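PDB 4FQE: oligogalacturonate-specific porin kdgM from Dickeya dadantii, which forms a monomeric outer-membrane beta-barrel porin specific for oligogalacturonides and is required for full virulence. Local coordinates for residues S2-H7 / K187-V192; D145-Y150 / K177-W182. All coordinates share one frame; numbering follows the deposited sequence.

Contact 1: residues S2-H7 / K187-V192. With C8E ((hydroxyethyloxy)tri(ethyloxy)octane), chain G.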
ATOM      1  N   SER A   2      -0.831 -13.426  -3.971  1.00 22.21           N
ATOM      2  CA  SER A   2      -2.003 -12.707  -4.344  1.00 22.10           C
ATOM      3  C   SER A   2      -1.759 -11.832  -5.591  1.00 21.84           C
ATOM      4  O   SER A   2      -0.627 -11.457  -5.919  1.00 21.10           O
ATOM      5  CB  SER A   2      -2.573 -11.956  -3.132  1.00 22.21           C
ATOM      6  OG  SER A   2      -1.760 -10.877  -2.768  1.00 22.70           O
ATOM      7  N   ILE A   3      -2.835 -11.600  -6.335  1.00 21.82           N
ATOM      8  CA  ILE A   3      -2.833 -10.716  -7.487  1.00 22.03           C
ATOM      9  C   ILE A   3      -3.947  -9.686  -7.225  1.00 21.35           C
ATOM     10  O   ILE A   3      -5.085 -10.043  -6.898  1.00 20.83           O
ATOM     11  CB  ILE A   3      -3.109 -11.506  -8.777  1.00 23.23           C
ATOM     12  CG1 ILE A   3      -1.991 -12.518  -9.033  1.00 23.91           C
ATOM     13  CG2 ILE A   3      -3.258 -10.577  -9.990  1.00 23.96           C
ATOM     14  CD1 ILE A   3      -2.335 -13.557 -10.093  1.00 25.34           C
ATOM     15  N   ASP A   4      -3.597  -8.419  -7.348  1.00 20.87           N
ATOM     16  CA  ASP A   4      -4.447  -7.335  -6.942  1.00 21.04           C
ATOM     17  C   ASP A   4      -4.585  -6.429  -8.152  1.00 21.06           C
ATOM     18  O   ASP A   4      -3.619  -5.829  -8.603  1.00 20.92           O
ATOM     19  CB  ASP A   4      -3.830  -6.605  -5.732  1.00 21.11           C
ATOM     20  CG  ASP A   4      -4.735  -5.517  -5.162  1.00 21.16           C
ATOM     21  OD1 ASP A   4      -5.169  -4.615  -5.886  1.00 20.69           O
ATOM     22  OD2 ASP A   4      -4.908  -5.521  -3.929  1.00 22.31           O
ATOM     23  N   TYR A   5      -5.808  -6.326  -8.651  1.00 21.02           N
ATOM     24  CA  TYR A   5      -6.144  -5.352  -9.653  1.00 21.57           C
ATOM     25  C   TYR A   5      -6.890  -4.165  -9.051  1.00 20.90           C
ATOM     26  O   TYR A   5      -7.761  -4.342  -8.203  1.00 20.50           O
ATOM     27  CB  TYR A   5      -7.063  -5.967 -10.718  1.00 23.03           C
ATOM     28  CG  TYR A   5      -7.669  -4.879 -11.590  1.00 23.80           C
ATOM     29  CD1 TYR A   5      -6.886  -4.209 -12.536  1.00 24.80           C
ATOM     30  CD2 TYR A   5      -8.981  -4.464 -11.414  1.00 24.61           C
ATOM     31  CE1 TYR A   5      -7.431  -3.195 -13.313  1.00 25.13           C
ATOM     32  CE2 TYR A   5      -9.535  -3.445 -12.182  1.00 24.98           C
ATOM     33  CZ  TYR A   5      -8.746  -2.819 -13.127  1.00 25.52           C
ATOM     34  OH  TYR A   5      -9.302  -1.818 -13.885  1.00 26.34           O
ATOM     35  N   ARG A   6      -6.543  -2.961  -9.489  1.00 20.70           N
ATOM     36  CA  ARG A   6      -7.137  -1.746  -8.932  1.00 20.62           C
ATOM     37  C   ARG A   6      -7.308  -0.696 -10.034  1.00 20.87           C
ATOM     38  O   ARG A   6      -6.415  -0.509 -10.864  1.00 21.17           O
ATOM     39  CB  ARG A   6      -6.273  -1.181  -7.778  1.00 20.41           C
ATOM     40  CG  ARG A   6      -6.930  -0.052  -7.004  1.00 20.56           C
ATOM     41  CD  ARG A   6      -6.068   0.440  -5.837  1.00 20.69           C
ATOM     42  NE  ARG A   6      -4.955   1.259  -6.323  1.00 21.51           N
ATOM     43  CZ  ARG A   6      -3.915   1.658  -5.595  1.00 21.88           C
ATOM     44  NH1 ARG A   6      -3.807   1.327  -4.315  1.00 21.53           N
ATOM     45  NH2 ARG A   6      -2.971   2.414  -6.174  1.00 22.35           N
ATOM     46  N   HIS A   7      -8.452  -0.026 -10.028  1.00 20.86           N
ATOM     47  CA  HIS A   7      -8.752   1.112 -10.906  1.00 21.40           C
ATOM     48  C   HIS A   7      -8.932   2.336 -10.064  1.00 21.83           C
ATOM     49  O   HIS A   7      -9.608   2.298  -9.013  1.00 21.06           O
ATOM     50  CB  HIS A   7     -10.012   0.831 -11.720  1.00 21.67           C
ATOM     51  CG  HIS A   7     -10.342   1.903 -12.743  1.00 22.30           C
ATOM     52  ND1 HIS A   7      -9.781   1.932 -13.958  1.00 22.84           N
ATOM     53  CD2 HIS A   7     -11.208   2.989 -12.686  1.00 22.65           C
ATOM     54  CE1 HIS A   7     -10.237   2.973 -14.656  1.00 23.64           C
ATOM     55  NE2 HIS A   7     -11.129   3.624 -13.890  1.00 23.81           N
ATOM     56  N   LYS A 187     -11.160 -10.834  -2.389  1.00 22.16           N
ATOM     57  CA  LYS A 187     -11.304  -9.717  -1.440  1.00 21.97           C
ATOM     58  C   LYS A 187     -11.480  -8.431  -2.239  1.00 21.22           C
ATOM     59  O   LYS A 187     -10.493  -7.713  -2.534  1.00 20.87           O
ATOM     60  CB  LYS A 187     -10.075  -9.634  -0.476  1.00 22.75           C
ATOM     61  CG  LYS A 187     -10.163  -8.553   0.614  1.00 23.21           C
ATOM     62  CD  LYS A 187      -8.957  -8.493   1.556  1.00 24.24           C
ATOM     63  CE  LYS A 187      -7.705  -7.860   0.948  1.00 25.09           C
ATOM     64  NZ  LYS A 187      -6.536  -7.770   1.931  1.00 27.20           N
ATOM     65  N   PRO A 188     -12.738  -8.107  -2.600  1.00 20.98           N
ATOM     66  CA  PRO A 188     -13.005  -6.805  -3.190  1.00 20.65           C
ATOM     67  C   PRO A 188     -12.869  -5.684  -2.174  1.00 20.40           C
ATOM     68  O   PRO A 188     -12.982  -5.935  -0.990  1.00 20.29           O
ATOM     69  CB  PRO A 188     -14.451  -6.928  -3.670  1.00 20.86           C
ATOM     70  CG  PRO A 188     -15.069  -7.944  -2.798  1.00 21.33           C
ATOM     71  CD  PRO A 188     -13.950  -8.949  -2.585  1.00 21.32           C
ATOM     72  N   TYR A 189     -12.571  -4.479  -2.669  1.00 20.25           N
ATOM     73  CA  TYR A 189     -12.423  -3.320  -1.854  1.00 20.26           C
ATOM     74  C   TYR A 189     -12.630  -2.009  -2.582  1.00 20.39           C
ATOM     75  O   TYR A 189     -12.555  -1.938  -3.786  1.00 20.73           O
ATOM     76  CB  TYR A 189     -11.046  -3.333  -1.191  1.00 20.05           C
ATOM     77  CG  TYR A 189      -9.892  -3.221  -2.174  1.00 19.82           C
ATOM     78  CD1 TYR A 189      -9.270  -4.344  -2.692  1.00 20.15           C
ATOM     79  CD2 TYR A 189      -9.427  -1.984  -2.564  1.00 19.90           C
ATOM     80  CE1 TYR A 189      -8.200  -4.227  -3.581  1.00 20.15           C
ATOM     81  CE2 TYR A 189      -8.383  -1.847  -3.451  1.00 19.69           C
ATOM     82  CZ  TYR A 189      -7.760  -2.960  -3.954  1.00 20.14           C
ATOM     83  OH  TYR A 189      -6.706  -2.761  -4.870  1.00 19.76           O
ATOM     84  N   VAL A 190     -12.898  -0.980  -1.800  1.00 21.02           N
ATOM     85  CA  VAL A 190     -13.090   0.381  -2.262  1.00 21.66           C
ATOM     86  C   VAL A 190     -12.293   1.333  -1.369  1.00 21.97           C
ATOM     87  O   VAL A 190     -12.051   1.047  -0.174  1.00 21.21           O
ATOM     88  CB  VAL A 190     -14.581   0.789  -2.282  1.00 22.30           C
ATOM     89  CG1 VAL A 190     -15.247   0.714  -0.907  1.00 22.49           C
ATOM     90  CG2 VAL A 190     -14.714   2.202  -2.818  1.00 23.58           C
ATOM     91  N   GLU A 191     -11.828   2.433  -1.955  1.00 22.26           N
ATOM     92  CA  GLU A 191     -11.129   3.467  -1.199  1.00 22.60           C
ATOM     93  C   GLU A 191     -11.601   4.810  -1.637  1.00 22.41           C
ATOM     94  O   GLU A 191     -11.878   5.022  -2.810  1.00 22.44           O
ATOM     95  CB  GLU A 191      -9.599   3.411  -1.407  1.00 23.32           C
ATOM     96  CG  GLU A 191      -8.986   2.025  -1.297  1.00 23.77           C
ATOM     97  CD  GLU A 191      -7.516   1.985  -1.648  1.00 24.73           C
ATOM     98  OE1 GLU A 191      -6.751   2.874  -1.165  1.00 25.11           O
ATOM     99  OE2 GLU A 191      -7.122   1.039  -2.394  1.00 25.42           O
ATOM    100  N   VAL A 192     -11.685   5.726  -0.683  1.00 22.52           N
ATOM    101  CA  VAL A 192     -11.994   7.121  -0.984  1.00 22.89           C
ATOM    102  C   VAL A 192     -10.997   7.944  -0.221  1.00 23.24           C
ATOM    103  O   VAL A 192     -10.809   7.753   1.004  1.00 23.73           O
ATOM    104  CB  VAL A 192     -13.410   7.504  -0.568  1.00 23.19           C
ATOM    105  CG1 VAL A 192     -13.732   8.929  -1.010  1.00 23.38           C
ATOM    106  CG2 VAL A 192     -14.371   6.488  -1.150  1.00 23.24           C
TER
HETATM  107  C1  C8E G 306      -5.449  -9.633 -12.366  1.00 55.80           C
HETATM  108  C2  C8E G 306      -6.916  -9.531 -12.014  1.00 57.57           C
HETATM  109  C3  C8E G 306      -7.186  -9.735 -10.522  1.00 56.63           C
HETATM  110  C4  C8E G 306      -6.756 -11.115 -10.034  1.00 57.26           C
HETATM  111  C5  C8E G 306      -7.553 -12.259 -10.665  1.00 59.59           C
HETATM  112  C6  C8E G 306      -6.694 -13.208 -11.506  1.00 59.31           C
HETATM  113  C7  C8E G 306      -6.525 -14.561 -10.825  1.00 59.74           C
HETATM  114  C8  C8E G 306      -6.180 -15.668 -11.825  1.00 59.05           C
HETATM  115  O9  C8E G 306      -6.586 -16.953 -11.352  1.00 59.68           O
HETATM  116  C10 C8E G 306      -7.988 -17.139 -11.543  1.00 59.24           C
HETATM  117  C11 C8E G 306      -8.499 -18.487 -11.104  1.00 58.64           C
HETATM  118  O12 C8E G 306      -9.874 -18.356 -10.710  1.00 61.87           O
HETATM  119  C13 C8E G 306     -10.774 -17.803 -11.704  1.00 58.10           C
HETATM  120  C14 C8E G 306     -11.511 -18.888 -12.470  1.00 58.16           C
HETATM  121  O15 C8E G 306     -12.302 -18.258 -13.502  1.00 58.33           O
HETATM  122  C16 C8E G 306     -11.575 -17.884 -14.671  1.00 55.17           C
HETATM  123  C17 C8E G 306     -11.734 -16.434 -15.053  1.00 57.36           C
HETATM  124  O18 C8E G 306     -10.645 -16.082 -15.911  1.00 58.56           O
HETATM  125  C19 C8E G 306     -10.140 -14.769 -15.730  1.00 57.59           C
HETATM  126  C20 C8E G 306      -8.730 -14.833 -15.177  1.00 59.72           C
HETATM  127  O21 C8E G 306      -7.992 -13.707 -15.670  1.00 62.22           O
HETATM  128  O   HOH W   1      -5.016  -0.349  -2.647  1.00 37.88           O

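Contact 2: residues D145-Y150 / K177-W182. With C8E ((hydroxyethyloxy)tri(ethyloxy)octane), chain I.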
ATOM      1  N   ASP A 145     -14.947 -10.728   8.353  1.00 29.96           N
ATOM      2  CA  ASP A 145     -14.517 -10.570   6.943  1.00 28.82           C
ATOM      3  C   ASP A 145     -14.328  -9.144   6.441  1.00 27.44           C
ATOM      4  O   ASP A 145     -13.829  -8.942   5.314  1.00 26.28           O
ATOM      5  CB  ASP A 145     -15.527 -11.284   6.049  1.00 29.02           C
ATOM      6  CG  ASP A 145     -15.656 -12.749   6.391  1.00 30.23           C
ATOM      7  OD1 ASP A 145     -14.647 -13.361   6.747  1.00 30.97           O
ATOM      8  OD2 ASP A 145     -16.760 -13.296   6.303  1.00 30.91           O
ATOM      9  N   TYR A 146     -14.772  -8.160   7.228  1.00 26.95           N
ATOM     10  CA  TYR A 146     -14.554  -6.759   6.879  1.00 26.19           C
ATOM     11  C   TYR A 146     -13.310  -6.142   7.495  1.00 24.98           C
ATOM     12  O   TYR A 146     -12.942  -6.435   8.647  1.00 25.04           O
ATOM     13  CB  TYR A 146     -15.745  -5.920   7.301  1.00 27.00           C
ATOM     14  CG  TYR A 146     -16.962  -6.212   6.529  1.00 27.95           C
ATOM     15  CD1 TYR A 146     -17.212  -5.552   5.329  1.00 27.97           C
ATOM     16  CD2 TYR A 146     -17.875  -7.149   6.976  1.00 29.67           C
ATOM     17  CE1 TYR A 146     -18.351  -5.819   4.602  1.00 30.19           C
ATOM     18  CE2 TYR A 146     -19.023  -7.414   6.257  1.00 30.64           C
ATOM     19  CZ  TYR A 146     -19.263  -6.745   5.078  1.00 30.72           C
ATOM     20  OH  TYR A 146     -20.397  -7.007   4.357  1.00 33.40           O
ATOM     21  N   THR A 147     -12.675  -5.250   6.737  1.00 23.69           N
ATOM     22  CA  THR A 147     -11.635  -4.410   7.285  1.00 23.75           C
ATOM     23  C   THR A 147     -11.881  -2.977   6.894  1.00 23.77           C
ATOM     24  O   THR A 147     -12.081  -2.668   5.698  1.00 22.43           O
ATOM     25  CB  THR A 147     -10.237  -4.848   6.804  1.00 23.80           C
ATOM     26  OG1 THR A 147     -10.030  -6.213   7.172  1.00 24.31           O
ATOM     27  CG2 THR A 147      -9.145  -3.969   7.412  1.00 23.35           C
ATOM     28  N   ILE A 148     -11.873  -2.090   7.886  1.00 23.93           N
ATOM     29  CA  ILE A 148     -11.881  -0.647   7.589  1.00 24.55           C
ATOM     30  C   ILE A 148     -10.495  -0.102   7.965  1.00 24.27           C
ATOM     31  O   ILE A 148      -9.984  -0.374   9.070  1.00 24.75           O
ATOM     32  CB  ILE A 148     -13.040   0.092   8.305  1.00 25.48           C
ATOM     33  CG1 ILE A 148     -13.155   1.577   7.879  1.00 26.33           C
ATOM     34  CG2 ILE A 148     -12.897   0.020   9.831  1.00 25.90           C
ATOM     35  CD1 ILE A 148     -13.935   1.866   6.597  1.00 25.77           C
ATOM     36  N   GLY A 149      -9.894   0.658   7.055  1.00 23.33           N
ATOM     37  CA  GLY A 149      -8.564   1.231   7.263  1.00 23.86           C
ATOM     38  C   GLY A 149      -8.500   2.719   7.028  1.00 23.93           C
ATOM     39  O   GLY A 149      -9.039   3.205   6.023  1.00 24.95           O
ATOM     40  N   TYR A 150      -7.883   3.456   7.947  1.00 23.54           N
ATOM     41  CA  TYR A 150      -7.608   4.883   7.750  1.00 23.85           C
ATOM     42  C   TYR A 150      -6.094   5.023   7.558  1.00 23.28           C
ATOM     43  O   TYR A 150      -5.324   4.396   8.265  1.00 22.61           O
ATOM     44  CB  TYR A 150      -8.060   5.740   8.927  1.00 24.96           C
ATOM     45  CG  TYR A 150      -7.529   7.173   8.898  1.00 25.48           C
ATOM     46  CD1 TYR A 150      -6.617   7.610   9.832  1.00 26.17           C
ATOM     47  CD2 TYR A 150      -7.904   8.070   7.890  1.00 26.26           C
ATOM     48  CE1 TYR A 150      -6.098   8.897   9.802  1.00 26.60           C
ATOM     49  CE2 TYR A 150      -7.403   9.365   7.862  1.00 26.87           C
ATOM     50  CZ  TYR A 150      -6.502   9.772   8.839  1.00 26.77           C
ATOM     51  OH  TYR A 150      -6.001  11.047   8.853  1.00 27.34           O
ATOM     52  N   LYS A 177     -10.216   2.987   3.360  1.00 21.07           N
ATOM     53  CA  LYS A 177     -10.341   1.788   2.547  1.00 21.04           C
ATOM     54  C   LYS A 177     -11.260   0.845   3.289  1.00 21.03           C
ATOM     55  O   LYS A 177     -11.150   0.682   4.525  1.00 20.31           O
ATOM     56  CB  LYS A 177      -8.987   1.102   2.362  1.00 21.72           C
ATOM     57  CG  LYS A 177      -9.013  -0.204   1.562  1.00 22.36           C
ATOM     58  CD  LYS A 177      -7.598  -0.812   1.436  1.00 22.87           C
ATOM     59  CE  LYS A 177      -7.411  -1.790   0.289  1.00 23.23           C
ATOM     60  NZ  LYS A 177      -6.072  -2.506   0.316  1.00 24.43           N
ATOM     61  N   LEU A 178     -12.183   0.240   2.550  1.00 20.59           N
ATOM     62  CA  LEU A 178     -13.050  -0.781   3.106  1.00 21.26           C
ATOM     63  C   LEU A 178     -12.925  -2.041   2.253  1.00 20.84           C
ATOM     64  O   LEU A 178     -13.147  -2.012   1.050  1.00 20.56           O
ATOM     65  CB  LEU A 178     -14.502  -0.260   3.122  1.00 22.31           C
ATOM     66  CG  LEU A 178     -15.585  -1.254   3.530  1.00 22.95           C
ATOM     67  CD1 LEU A 178     -15.413  -1.669   4.998  1.00 23.69           C
ATOM     68  CD2 LEU A 178     -16.958  -0.645   3.305  1.00 24.65           C
ATOM     69  N   SER A 179     -12.546  -3.146   2.873  1.00 20.67           N
ATOM     70  CA  SER A 179     -12.364  -4.392   2.163  1.00 20.88           C
ATOM     71  C   SER A 179     -13.282  -5.473   2.753  1.00 21.30           C
ATOM     72  O   SER A 179     -13.613  -5.443   3.925  1.00 21.74           O
ATOM     73  CB  SER A 179     -10.857  -4.784   2.197  1.00 20.96           C
ATOM     74  OG  SER A 179     -10.532  -5.482   3.369  1.00 21.93           O
ATOM     75  N   TYR A 180     -13.662  -6.437   1.926  1.00 21.77           N
ATOM     76  CA  TYR A 180     -14.500  -7.533   2.338  1.00 22.45           C
ATOM     77  C   TYR A 180     -13.967  -8.837   1.743  1.00 22.79           C
ATOM     78  O   TYR A 180     -13.838  -8.988   0.522  1.00 21.87           O
ATOM     79  CB  TYR A 180     -15.948  -7.278   1.899  1.00 23.00           C
ATOM     80  CG  TYR A 180     -16.907  -8.409   2.226  1.00 23.99           C
ATOM     81  CD1 TYR A 180     -17.167  -8.763   3.538  1.00 24.98           C
ATOM     82  CD2 TYR A 180     -17.563  -9.110   1.223  1.00 24.60           C
ATOM     83  CE1 TYR A 180     -18.046  -9.790   3.845  1.00 25.54           C
ATOM     84  CE2 TYR A 180     -18.414 -10.142   1.524  1.00 25.35           C
ATOM     85  CZ  TYR A 180     -18.659 -10.468   2.848  1.00 25.78           C
ATOM     86  OH  TYR A 180     -19.525 -11.488   3.136  1.00 26.70           O
ATOM     87  N   LYS A 181     -13.620  -9.756   2.637  1.00 23.10           N
ATOM     88  CA  LYS A 181     -13.201 -11.094   2.293  1.00 23.62           C
ATOM     89  C   LYS A 181     -14.450 -11.886   1.914  1.00 23.77           C
ATOM     90  O   LYS A 181     -15.125 -12.461   2.759  1.00 24.16           O
ATOM     91  CB  LYS A 181     -12.439 -11.714   3.490  1.00 25.00           C
ATOM     92  CG  LYS A 181     -11.834 -13.065   3.212  1.00 26.20           C
ATOM     93  CD  LYS A 181     -11.135 -13.653   4.423  1.00 27.54           C
ATOM     94  CE  LYS A 181     -11.003 -15.172   4.330  1.00 29.22           C
ATOM     95  NZ  LYS A 181     -11.594 -15.798   5.552  1.00 31.27           N
ATOM     96  N   TRP A 182     -14.754 -11.868   0.614  1.00 23.32           N
ATOM     97  CA  TRP A 182     -15.947 -12.477   0.070  1.00 23.82           C
ATOM     98  C   TRP A 182     -15.889 -13.980   0.169  1.00 24.64           C
ATOM     99  O   TRP A 182     -16.880 -14.642   0.523  1.00 25.10           O
ATOM    100  CB  TRP A 182     -16.156 -11.957  -1.376  1.00 23.35           C
ATOM    101  CG  TRP A 182     -17.337 -12.571  -2.077  1.00 23.81           C
ATOM    102  CD1 TRP A 182     -18.675 -12.135  -2.054  1.00 24.14           C
ATOM    103  CD2 TRP A 182     -17.340 -13.746  -2.952  1.00 24.36           C
ATOM    104  NE1 TRP A 182     -19.456 -12.947  -2.829  1.00 24.39           N
ATOM    105  CE2 TRP A 182     -18.730 -13.926  -3.393  1.00 25.00           C
ATOM    106  CE3 TRP A 182     -16.365 -14.624  -3.426  1.00 24.64           C
ATOM    107  CZ2 TRP A 182     -19.099 -14.960  -4.261  1.00 25.83           C
ATOM    108  CZ3 TRP A 182     -16.755 -15.655  -4.291  1.00 25.37           C
ATOM    109  CH2 TRP A 182     -18.103 -15.822  -4.677  1.00 25.87           C
TER
HETATM  110  C1  C8E I 308     -11.167   1.764  14.147  1.00 56.23           C
HETATM  111  C2  C8E I 308     -10.524   2.930  13.418  1.00 56.31           C
HETATM  112  C3  C8E I 308     -10.386   2.703  11.908  1.00 54.10           C
HETATM  113  C4  C8E I 308     -11.563   3.280  11.116  1.00 53.83           C
HETATM  114  C5  C8E I 308     -11.343   4.712  10.631  1.00 55.39           C
HETATM  115  C6  C8E I 308     -12.138   5.006   9.357  1.00 55.74           C
HETATM  116  C7  C8E I 308     -12.757   6.400   9.319  1.00 57.38           C
HETATM  117  C8  C8E I 308     -11.691   7.479   9.457  1.00 60.00           C
HETATM  118  O9  C8E I 308     -12.107   8.692   8.820  1.00 63.05           O
HETATM  119  C10 C8E I 308     -11.150   9.750   8.920  1.00 60.80           C
HETATM  120  C11 C8E I 308     -10.842  10.213   7.507  1.00 62.10           C
HETATM  121  O12 C8E I 308     -10.808  11.634   7.451  1.00 64.07           O
HETATM  122  C13 C8E I 308     -11.022  12.076   6.115  1.00 64.50           C
HETATM  123  C14 C8E I 308     -10.949  13.589   6.084  1.00 65.78           C
HETATM  124  O15 C8E I 308     -11.353  14.036   4.784  1.00 64.69           O
HETATM  125  C16 C8E I 308     -10.572  15.140   4.347  1.00 65.07           C
HETATM  126  C17 C8E I 308     -11.461  16.352   4.161  1.00 70.78           C
HETATM  127  O18 C8E I 308     -10.803  17.242   3.256  1.00 73.72           O
HETATM  128  C19 C8E I 308     -11.606  18.388   2.962  1.00 75.28           C
HETATM  129  C20 C8E I 308     -12.426  18.115   1.707  1.00 73.24           C
HETATM  130  O21 C8E I 308     -11.754  18.622   0.546  1.00 75.31           O
HETATM  131  O   HOH W   2     -11.201  -7.611   4.669  1.00 46.59           O

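Contact 1: residues S2-H7 / K187-V192
The phenol of Tyr189 and the carboxylate of Asp4 make the one direct hydrogen bond of this contact: Tyr189 OH donates to Asp4 OD1 at 2.6 Å, on the syn lone pair. Asp4 CG stands anti to the backbone N (chi1 -175°), which carries the carboxylate over to the phenol. OD1 lies in the plane of the Tyr189 ring, while the carboxylate itself is turned 50° from it. Arg20 forms a salt bridge to the same oxygen, so two partners grip it.

Among the charged groups, Arg6 and Glu191 meet largely through water. The direct salt bridge, Arg6 NH1 to Glu191 OE2, is long at 3.8 Å. A water bridges the pair, accepting from Arg6 NH1 at 2.7 Å and donating to Glu191 OE2. Glu191 OE1 is taken up by Arg209 and Asn175.

Van der Waals contact comes from the Arg6 aliphatic chain, whose CB lies 3.3 Å from Tyr189 OH and whose CD sits at the ring edge. The guanidinium stands nearly upright to that ring, planes 83° apart. Facing the other way, Ile3 CG2 rests 3.4 Å from C1 of the detergent.

Strands 2-9 and 186-195 are not neighbours; their polar side chains meet on the inner side of the wall of a closed porin beta-barrel, spanning strand 205-215.

Contact 2: residues D145-Y150 / K177-W182
Tyr146 has CG beside its backbone N, anti to the carbonyl carbon (chi1 -68°), whereas Tyr180 has CG anti to the backbone N (chi1 177°); these settings lay one ring across the other. Tyr180 CD1 sits over the centre of the Tyr146 face, 3.3 Å from Tyr146 CZ, and Tyr146 OH lies over the Tyr180 face toward its rim. The planes are 32° apart.

The backbones behind the rings pair as a regular antiparallel ladder. Thr147-Ser179 (Ser179 N to Thr147 O 2.9 Å) and Gly149-Lys177 are hydrogen-bonded pairs; Ile148-Leu178, between these two, and Tyr146-Tyr180, beyond Thr147-Ser179, are the non-hydrogen-bonded pairs. This is neighbouring-strand pairing in the wall of the porin barrel: the face with the tyrosines, Ile148 and Leu178 is the outer one, where Ile148 CG2 lies 3.7 Å from C4 of a detergent molecule.

On the other face, water 2 ties the polar groups together, donating to Asp145 O at 3.0 Å and hydrogen-bonding Ser179 OG at 2.6 Å and Thr147 OG1. Thr147 OG1 also hydrogen-bonds Thr141 OG1. Past the strand end, Lys181 N donates to Asp145 O in a nearly straight bond; Lys181 NZ stays 4.1 Å from Asp145 OD1, too far for a salt bridge.

The two contacts sit side by side on one flank of the barrel, their centres 10 Å apart. Contact 2 joins sequence neighbours in the sheet, strands 146-157 and 171-180; the next strand, 186-195, belongs to contact 1 and is hydrogen-bonded to 171-180, with Val190 O to Leu178 N at 2.8 Å. Tyr189 links them as well, by a cation-pi interaction with Lys177. Along the chain, contact 2 is nested within the span closed by contact 1. Contact 2 thus builds the wall strand by strand, while contact 1 reaches across the seam where the first and last strands close the barrel, joining strand 2-9 to 186-195 over 205-215.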